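Local atomic coordinates of protein P47 (Clostridium botulinum, PDB entry 6EKT), a protein that may belong to a progenitor toxin complex that protects botulinum neurotoxin A2 during passage through the host gut, and has a fold resembling tubular lipid-binding proteins. Residues S78-K89 with L102-L113. Residues are numbered along the deposited sequence; the frame is centred on the assembly and turned at random.
Sequences SSNFLRIKTPIK and LSGINPVLEIKL
Strands 81-85 and 108-113 pair antiparallel, their axes at 151° and 4.4 Å apart at closest approach, as neighbours in a six-stranded antiparallel sheet of this TULIP-family protein. Reciprocal backbone bonds define the hydrogen-bonded pairs L82/I111 and I84/L109. Past K85 the pairing continues less regularly: T86 N reaches P107 O and I88 N reaches I105 O. At the type II turn from L102 to I105, G104 N binds I88 O, and a water donates to both I88 O and I105 O.

F81, R83, K85, V108, E110 and K112 share one face, where charged groups sit among F81 and V108. R83 meets E110 side-on, NE at 2.8 Å and NH2 at 3.0 Å from OE1, so two donors share one oxygen. NE is aimed at the anti lone pair of E110 OE1, whereas NH2 arrives nearly along the C-O axis; guanidinium and carboxylate planes lie 15° apart. E110 OE2 accepts a weak bond from S78 OG and forms a salt bridge with K140 of strand 124-141, giving the buried carboxylate partners at both oxygens. The F81 ring lies obliquely against the I111-K112 backbone, CD2 being 3.4 Å from K112 N, and makes a cation-pi contact with K140.

On the other face, I84 CD1 meets I111 CD1 at 3.7 Å, and L82 CG lies 3.8 Å from L113 CD1, the two isobutyl groups crossing at a slant. I111 and L113 extend this apolar layer to F129, while L109 packs against helix 152-168. Farther along, I88 CD1 touches I105 CG2 and P107 CG. The buried T86 OG1 has no hydrogen-bonding partner and lies against the P107 ring.

K112 bends at chi3 (-76°) and again at chi4, bringing its ammonium beside the N80 amide, where NZ donates to N80 OD1 at 2.8 Å from above the carbonyl plane, not on a lone pair.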
ATOM      1  N   SER A  78     -14.319   3.874 -15.724  1.00 52.06           N
ATOM      2  CA  SER A  78     -15.031   3.012 -14.880  1.00 52.49           C
ATOM      3  C   SER A  78     -14.170   1.837 -14.583  1.00 52.05           C
ATOM      4  O   SER A  78     -13.535   1.313 -15.479  1.00 51.61           O
ATOM      5  CB  SER A  78     -16.236   2.505 -15.645  1.00 51.83           C
ATOM      6  OG  SER A  78     -15.893   2.076 -16.952  1.00 53.70           O
ATOM      7  N   SER A  79     -14.147   1.438 -13.328  1.00 47.57           N
ATOM      8  CA  SER A  79     -13.463   0.232 -12.913  1.00 47.25           C
ATOM      9  C   SER A  79     -12.083  -0.044 -13.494  1.00 45.74           C
ATOM     10  O   SER A  79     -11.175   0.699 -13.214  1.00 43.73           O
ATOM     11  CB  SER A  79     -14.388  -0.982 -13.101  1.00 47.90           C
ATOM     12  OG  SER A  79     -14.536  -1.360 -14.428  1.00 48.80           O
ATOM     13  N   ASN A  80     -11.992  -1.087 -14.313  1.00 41.56           N
ATOM     14  CA  ASN A  80     -10.773  -1.523 -14.911  1.00 41.29           C
ATOM     15  C   ASN A  80     -10.499  -1.006 -16.313  1.00 37.30           C
ATOM     16  O   ASN A  80      -9.798  -1.596 -17.023  1.00 37.09           O
ATOM     17  CB  ASN A  80     -10.646  -3.028 -14.862  1.00 44.32           C
ATOM     18  CG  ASN A  80     -11.863  -3.723 -15.375  1.00 46.25           C
ATOM     19  OD1 ASN A  80     -12.346  -3.398 -16.406  1.00 46.30           O
ATOM     20  ND2 ASN A  80     -12.342  -4.704 -14.654  1.00 49.23           N
ATOM     21  N   PHE A  81     -11.138   0.072 -16.681  1.00 34.38           N
ATOM     22  CA  PHE A  81     -10.856   0.795 -17.929  1.00 32.79           C
ATOM     23  C   PHE A  81     -10.145   2.097 -17.606  1.00 32.32           C
ATOM     24  O   PHE A  81     -10.422   2.730 -16.579  1.00 33.42           O
ATOM     25  CB  PHE A  81     -12.164   1.174 -18.658  1.00 31.83           C
ATOM     26  CG  PHE A  81     -12.870   0.025 -19.311  1.00 31.68           C
ATOM     27  CD1 PHE A  81     -13.824  -0.721 -18.600  1.00 31.46           C
ATOM     28  CD2 PHE A  81     -12.621  -0.290 -20.653  1.00 31.43           C
ATOM     29  CE1 PHE A  81     -14.498  -1.770 -19.217  1.00 31.97           C
ATOM     30  CE2 PHE A  81     -13.282  -1.345 -21.268  1.00 31.73           C
ATOM     31  CZ  PHE A  81     -14.222  -2.086 -20.545  1.00 31.70           C
ATOM     32  N   LEU A  82      -9.262   2.523 -18.505  1.00 31.39           N
ATOM     33  CA  LEU A  82      -8.834   3.914 -18.531  1.00 30.64           C
ATOM     34  C   LEU A  82      -9.597   4.655 -19.611  1.00 30.25           C
ATOM     35  O   LEU A  82      -9.714   4.152 -20.734  1.00 29.95           O
ATOM     36  CB  LEU A  82      -7.338   4.035 -18.846  1.00 31.10           C
ATOM     37  CG  LEU A  82      -6.286   3.663 -17.823  1.00 31.59           C
ATOM     38  CD1 LEU A  82      -4.923   3.951 -18.429  1.00 32.48           C
ATOM     39  CD2 LEU A  82      -6.449   4.427 -16.514  1.00 31.18           C
ATOM     40  N   ARG A  83     -10.104   5.839 -19.277  1.00 29.33           N
ATOM     41  CA  ARG A  83     -10.649   6.748 -20.293  1.00 29.23           C
ATOM     42  C   ARG A  83      -9.519   7.598 -20.887  1.00 30.02           C
ATOM     43  O   ARG A  83      -8.713   8.154 -20.141  1.00 30.04           O
ATOM     44  CB  ARG A  83     -11.751   7.632 -19.719  1.00 29.29           C
ATOM     45  CG  ARG A  83     -12.581   8.281 -20.821  1.00 29.89           C
ATOM     46  CD  ARG A  83     -13.756   9.047 -20.272  1.00 30.38           C
ATOM     47  NE  ARG A  83     -14.832   8.192 -19.750  1.00 30.51           N
ATOM     48  CZ  ARG A  83     -15.957   8.667 -19.212  1.00 31.35           C
ATOM     49  NH1 ARG A  83     -16.160   9.977 -19.119  1.00 32.36           N
ATOM     50  NH2 ARG A  83     -16.880   7.837 -18.754  1.00 31.44           N
ATOM     51  N   ILE A  84      -9.445   7.671 -22.219  1.00 29.67           N
ATOM     52  CA  ILE A  84      -8.322   8.328 -22.895  1.00 30.25           C
ATOM     53  C   ILE A  84      -8.766   9.158 -24.097  1.00 31.53           C
ATOM     54  O   ILE A  84      -9.750   8.807 -24.775  1.00 31.11           O
ATOM     55  CB  ILE A  84      -7.202   7.342 -23.316  1.00 30.46           C
ATOM     56  CG1 ILE A  84      -7.709   6.300 -24.332  1.00 30.77           C
ATOM     57  CG2 ILE A  84      -6.543   6.709 -22.076  1.00 30.20           C
ATOM     58  CD1 ILE A  84      -6.603   5.588 -25.095  1.00 31.69           C
ATOM     59  N   LYS A  85      -8.069  10.271 -24.322  1.00 32.79           N
ATOM     60  CA  LYS A  85      -8.238  11.059 -25.541  1.00 34.51           C
ATOM     61  C   LYS A  85      -7.135  10.641 -26.505  1.00 34.73           C
ATOM     62  O   LYS A  85      -5.976  10.520 -26.092  1.00 33.82           O
ATOM     63  CB  LYS A  85      -8.101  12.555 -25.260  1.00 37.22           C
ATOM     64  CG  LYS A  85      -9.194  13.194 -24.415  1.00 38.97           C
ATOM     65  CD  LYS A  85      -8.878  14.676 -24.287  1.00 42.12           C
ATOM     66  CE  LYS A  85      -9.638  15.355 -23.157  1.00 43.67           C
ATOM     67  NZ  LYS A  85      -9.170  16.769 -23.032  1.00 44.93           N
ATOM     68  N   THR A  86      -7.479  10.440 -27.781  1.00 34.07           N
ATOM     69  CA  THR A  86      -6.482  10.041 -28.780  1.00 35.18           C
ATOM     70  C   THR A  86      -6.478  11.008 -29.981  1.00 36.77           C
ATOM     71  O   THR A  86      -6.768  10.590 -31.107  1.00 36.64           O
ATOM     72  CB  THR A  86      -6.668   8.576 -29.253  1.00 33.97           C
ATOM     73  OG1 THR A  86      -7.933   8.445 -29.916  1.00 32.82           O
ATOM     74  CG2 THR A  86      -6.608   7.579 -28.082  1.00 32.74           C
ATOM     75  N   PRO A  87      -6.152  12.306 -29.744  1.00 38.19           N
ATOM     76  CA  PRO A  87      -6.197  13.306 -30.811  1.00 39.30           C
ATOM     77  C   PRO A  87      -5.370  12.872 -32.035  1.00 40.68           C
ATOM     78  O   PRO A  87      -4.220  12.430 -31.897  1.00 41.65           O
ATOM     79  CB  PRO A  87      -5.613  14.569 -30.154  1.00 39.96           C
ATOM     80  CG  PRO A  87      -4.859  14.072 -28.955  1.00 40.19           C
ATOM     81  CD  PRO A  87      -5.668  12.901 -28.477  1.00 38.60           C
ATOM     82  N   ILE A  88      -6.000  12.947 -33.201  1.00 40.45           N
ATOM     83  CA  ILE A  88      -5.379  12.602 -34.486  1.00 42.23           C
ATOM     84  C   ILE A  88      -4.845  13.891 -35.120  1.00 44.39           C
ATOM     85  O   ILE A  88      -5.617  14.811 -35.412  1.00 44.52           O
ATOM     86  CB  ILE A  88      -6.389  11.911 -35.449  1.00 40.37           C
ATOM     87  CG1 ILE A  88      -6.974  10.643 -34.810  1.00 38.03           C
ATOM     88  CG2 ILE A  88      -5.725  11.526 -36.772  1.00 40.83           C
ATOM     89  CD1 ILE A  88      -8.365  10.292 -35.298  1.00 37.66           C
ATOM     90  N   LYS A  89      -3.535  13.951 -35.335  1.00 47.47           N
ATOM     91  CA  LYS A  89      -2.941  15.122 -36.002  1.00 50.80           C
ATOM     92  C   LYS A  89      -3.138  15.120 -37.521  1.00 51.83           C
ATOM     93  O   LYS A  89      -3.290  16.187 -38.123  1.00 53.23           O
ATOM     94  CB  LYS A  89      -1.464  15.342 -35.618  1.00 54.42           C
ATOM     95  CG  LYS A  89      -0.464  14.263 -36.029  1.00 56.33           C
ATOM     96  CD  LYS A  89       0.974  14.750 -35.835  1.00 58.96           C
ATOM     97  CE  LYS A  89       1.926  13.593 -35.561  1.00 59.24           C
ATOM     98  NZ  LYS A  89       3.263  14.058 -35.078  1.00 61.31           N
ATOM     99  N   LEU A 102      -9.275  13.291 -41.252  1.00 45.11           N
ATOM    100  CA  LEU A 102      -9.230  13.056 -39.798  1.00 44.31           C
ATOM    101  C   LEU A 102      -8.317  13.994 -38.997  1.00 45.69           C
ATOM    102  O   LEU A 102      -8.180  13.839 -37.774  1.00 44.49           O
ATOM    103  CB  LEU A 102      -8.931  11.577 -39.481  1.00 43.06           C
ATOM    104  CG  LEU A 102      -9.995  10.548 -39.889  1.00 41.19           C
ATOM    105  CD1 LEU A 102      -9.554   9.151 -39.476  1.00 40.76           C
ATOM    106  CD2 LEU A 102     -11.374  10.881 -39.330  1.00 40.25           C
ATOM    107  N   SER A 103      -7.713  14.977 -39.675  1.00 47.80           N
ATOM    108  CA  SER A 103      -6.915  16.006 -38.991  1.00 49.50           C
ATOM    109  C   SER A 103      -7.782  16.798 -38.014  1.00 48.56           C
ATOM    110  O   SER A 103      -8.852  17.286 -38.391  1.00 47.92           O
ATOM    111  CB  SER A 103      -6.276  16.966 -39.999  1.00 52.98           C
ATOM    112  OG  SER A 103      -5.417  16.267 -40.873  1.00 55.80           O
ATOM    113  N   GLY A 104      -7.333  16.886 -36.761  1.00 48.46           N
ATOM    114  CA  GLY A 104      -8.041  17.638 -35.724  1.00 48.11           C
ATOM    115  C   GLY A 104      -9.215  16.918 -35.081  1.00 46.25           C
ATOM    116  O   GLY A 104      -9.945  17.518 -34.290  1.00 47.31           O
ATOM    117  N   ILE A 105      -9.383  15.632 -35.396  1.00 43.44           N
ATOM    118  CA  ILE A 105     -10.410  14.787 -34.759  1.00 41.43           C
ATOM    119  C   ILE A 105      -9.845  14.249 -33.431  1.00 40.63           C
ATOM    120  O   ILE A 105      -8.679  13.808 -33.368  1.00 40.68           O
ATOM    121  CB  ILE A 105     -10.933  13.675 -35.724  1.00 40.21           C
ATOM    122  CG1 ILE A 105     -11.981  14.233 -36.711  1.00 40.60           C
ATOM    123  CG2 ILE A 105     -11.589  12.517 -34.978  1.00 38.71           C
ATOM    124  CD1 ILE A 105     -11.492  15.295 -37.666  1.00 42.51           C
ATOM    125  N   ASN A 106     -10.681  14.295 -32.388  1.00 38.81           N
ATOM    126  CA  ASN A 106     -10.248  14.062 -31.004  1.00 38.06           C
ATOM    127  C   ASN A 106     -11.173  13.049 -30.276  1.00 35.97           C
ATOM    128  O   ASN A 106     -12.039  13.445 -29.474  1.00 35.66           O
ATOM    129  CB  ASN A 106     -10.150  15.420 -30.276  1.00 39.54           C
ATOM    130  CG  ASN A 106      -9.458  15.327 -28.928  1.00 40.14           C
ATOM    131  OD1 ASN A 106      -8.769  14.341 -28.620  1.00 39.67           O
ATOM    132  ND2 ASN A 106      -9.625  16.370 -28.116  1.00 40.90           N
ATOM    133  N   PRO A 107     -10.995  11.733 -30.560  1.00 34.31           N
ATOM    134  CA  PRO A 107     -11.844  10.703 -29.962  1.00 32.66           C
ATOM    135  C   PRO A 107     -11.564  10.489 -28.477  1.00 32.28           C
ATOM    136  O   PRO A 107     -10.438  10.704 -28.003  1.00 30.97           O
ATOM    137  CB  PRO A 107     -11.469   9.431 -30.745  1.00 32.69           C
ATOM    138  CG  PRO A 107     -10.728   9.910 -31.972  1.00 33.58           C
ATOM    139  CD  PRO A 107     -10.008  11.131 -31.475  1.00 34.55           C
ATOM    140  N   VAL A 108     -12.610  10.091 -27.758  1.00 30.94           N
ATOM    141  CA  VAL A 108     -12.475   9.653 -26.378  1.00 30.27           C
ATOM    142  C   VAL A 108     -12.856   8.181 -26.341  1.00 29.59           C
ATOM    143  O   VAL A 108     -13.989   7.803 -26.696  1.00 28.32           O
ATOM    144  CB  VAL A 108     -13.367  10.476 -25.413  1.00 30.06           C
ATOM    145  CG1 VAL A 108     -13.158  10.029 -23.968  1.00 29.47           C
ATOM    146  CG2 VAL A 108     -13.084  11.963 -25.565  1.00 31.62           C
ATOM    147  N   LEU A 109     -11.890   7.361 -25.940  1.00 28.68           N
ATOM    148  CA  LEU A 109     -12.089   5.944 -25.810  1.00 28.30           C
ATOM    149  C   LEU A 109     -11.981   5.524 -24.348  1.00 28.49           C
ATOM    150  O   LEU A 109     -11.484   6.281 -23.493  1.00 29.03           O
ATOM    151  CB  LEU A 109     -11.052   5.177 -26.642  1.00 28.63           C
ATOM    152  CG  LEU A 109     -10.837   5.620 -28.096  1.00 29.80           C
ATOM    153  CD1 LEU A 109      -9.646   4.918 -28.735  1.00 29.55           C
ATOM    154  CD2 LEU A 109     -12.094   5.379 -28.907  1.00 29.39           C
ATOM    155  N   GLU A 110     -12.460   4.318 -24.075  1.00 27.79           N
ATOM    156  CA  GLU A 110     -12.117   3.620 -22.852  1.00 28.09           C
ATOM    157  C   GLU A 110     -11.472   2.303 -23.223  1.00 28.38           C
ATOM    158  O   GLU A 110     -12.017   1.544 -24.023  1.00 27.65           O
ATOM    159  CB  GLU A 110     -13.340   3.414 -21.954  1.00 28.63           C
ATOM    160  CG  GLU A 110     -13.605   4.615 -21.078  1.00 29.79           C
ATOM    161  CD  GLU A 110     -14.738   4.419 -20.086  1.00 30.37           C
ATOM    162  OE1 GLU A 110     -15.287   5.439 -19.650  1.00 31.37           O
ATOM    163  OE2 GLU A 110     -15.077   3.263 -19.725  1.00 31.03           O
ATOM    164  N   ILE A 111     -10.295   2.034 -22.651  1.00 27.63           N
ATOM    165  CA  ILE A 111      -9.576   0.807 -22.974  1.00 28.04           C
ATOM    166  C   ILE A 111      -9.271   0.083 -21.675  1.00 28.09           C
ATOM    167  O   ILE A 111      -8.801   0.703 -20.714  1.00 27.62           O
ATOM    168  CB  ILE A 111      -8.289   1.056 -23.810  1.00 28.94           C
ATOM    169  CG1 ILE A 111      -8.615   1.859 -25.099  1.00 29.28           C
ATOM    170  CG2 ILE A 111      -7.605  -0.271 -24.151  1.00 29.38           C
ATOM    171  CD1 ILE A 111      -7.443   2.136 -26.035  1.00 29.54           C
ATOM    172  N   LYS A 112      -9.544  -1.215 -21.670  1.00 28.69           N
ATOM    173  CA  LYS A 112      -9.276  -2.071 -20.516  1.00 30.29           C
ATOM    174  C   LYS A 112      -7.767  -2.202 -20.273  1.00 29.72           C
ATOM    175  O   LYS A 112      -6.982  -2.203 -21.223  1.00 28.66           O
ATOM    176  CB  LYS A 112      -9.891  -3.448 -20.753  1.00 31.90           C
ATOM    177  CG  LYS A 112      -9.947  -4.321 -19.508  1.00 35.39           C
ATOM    178  CD  LYS A 112     -10.597  -5.665 -19.764  1.00 37.52           C
ATOM    179  CE  LYS A 112     -12.118  -5.589 -19.884  1.00 37.36           C
ATOM    180  NZ  LYS A 112     -12.746  -5.099 -18.639  1.00 41.33           N
ATOM    181  N   LEU A 113      -7.382  -2.276 -18.997  1.00 29.71           N
ATOM    182  CA  LEU A 113      -6.030  -2.693 -18.613  1.00 29.91           C
ATOM    183  C   LEU A 113      -6.114  -4.110 -18.077  1.00 30.54           C
ATOM    184  O   LEU A 113      -7.109  -4.481 -17.445  1.00 30.16           O
ATOM    185  CB  LEU A 113      -5.411  -1.747 -17.574  1.00 29.78           C
ATOM    186  CG  LEU A 113      -5.374  -0.223 -17.823  1.00 30.61           C
ATOM    187  CD1 LEU A 113      -4.481   0.509 -16.833  1.00 30.38           C
ATOM    188  CD2 LEU A 113      -4.931   0.156 -19.229  1.00 30.77           C
TER
HETATM  189  O   HOH W   1      -6.942  15.914 -33.034  1.00 56.69           O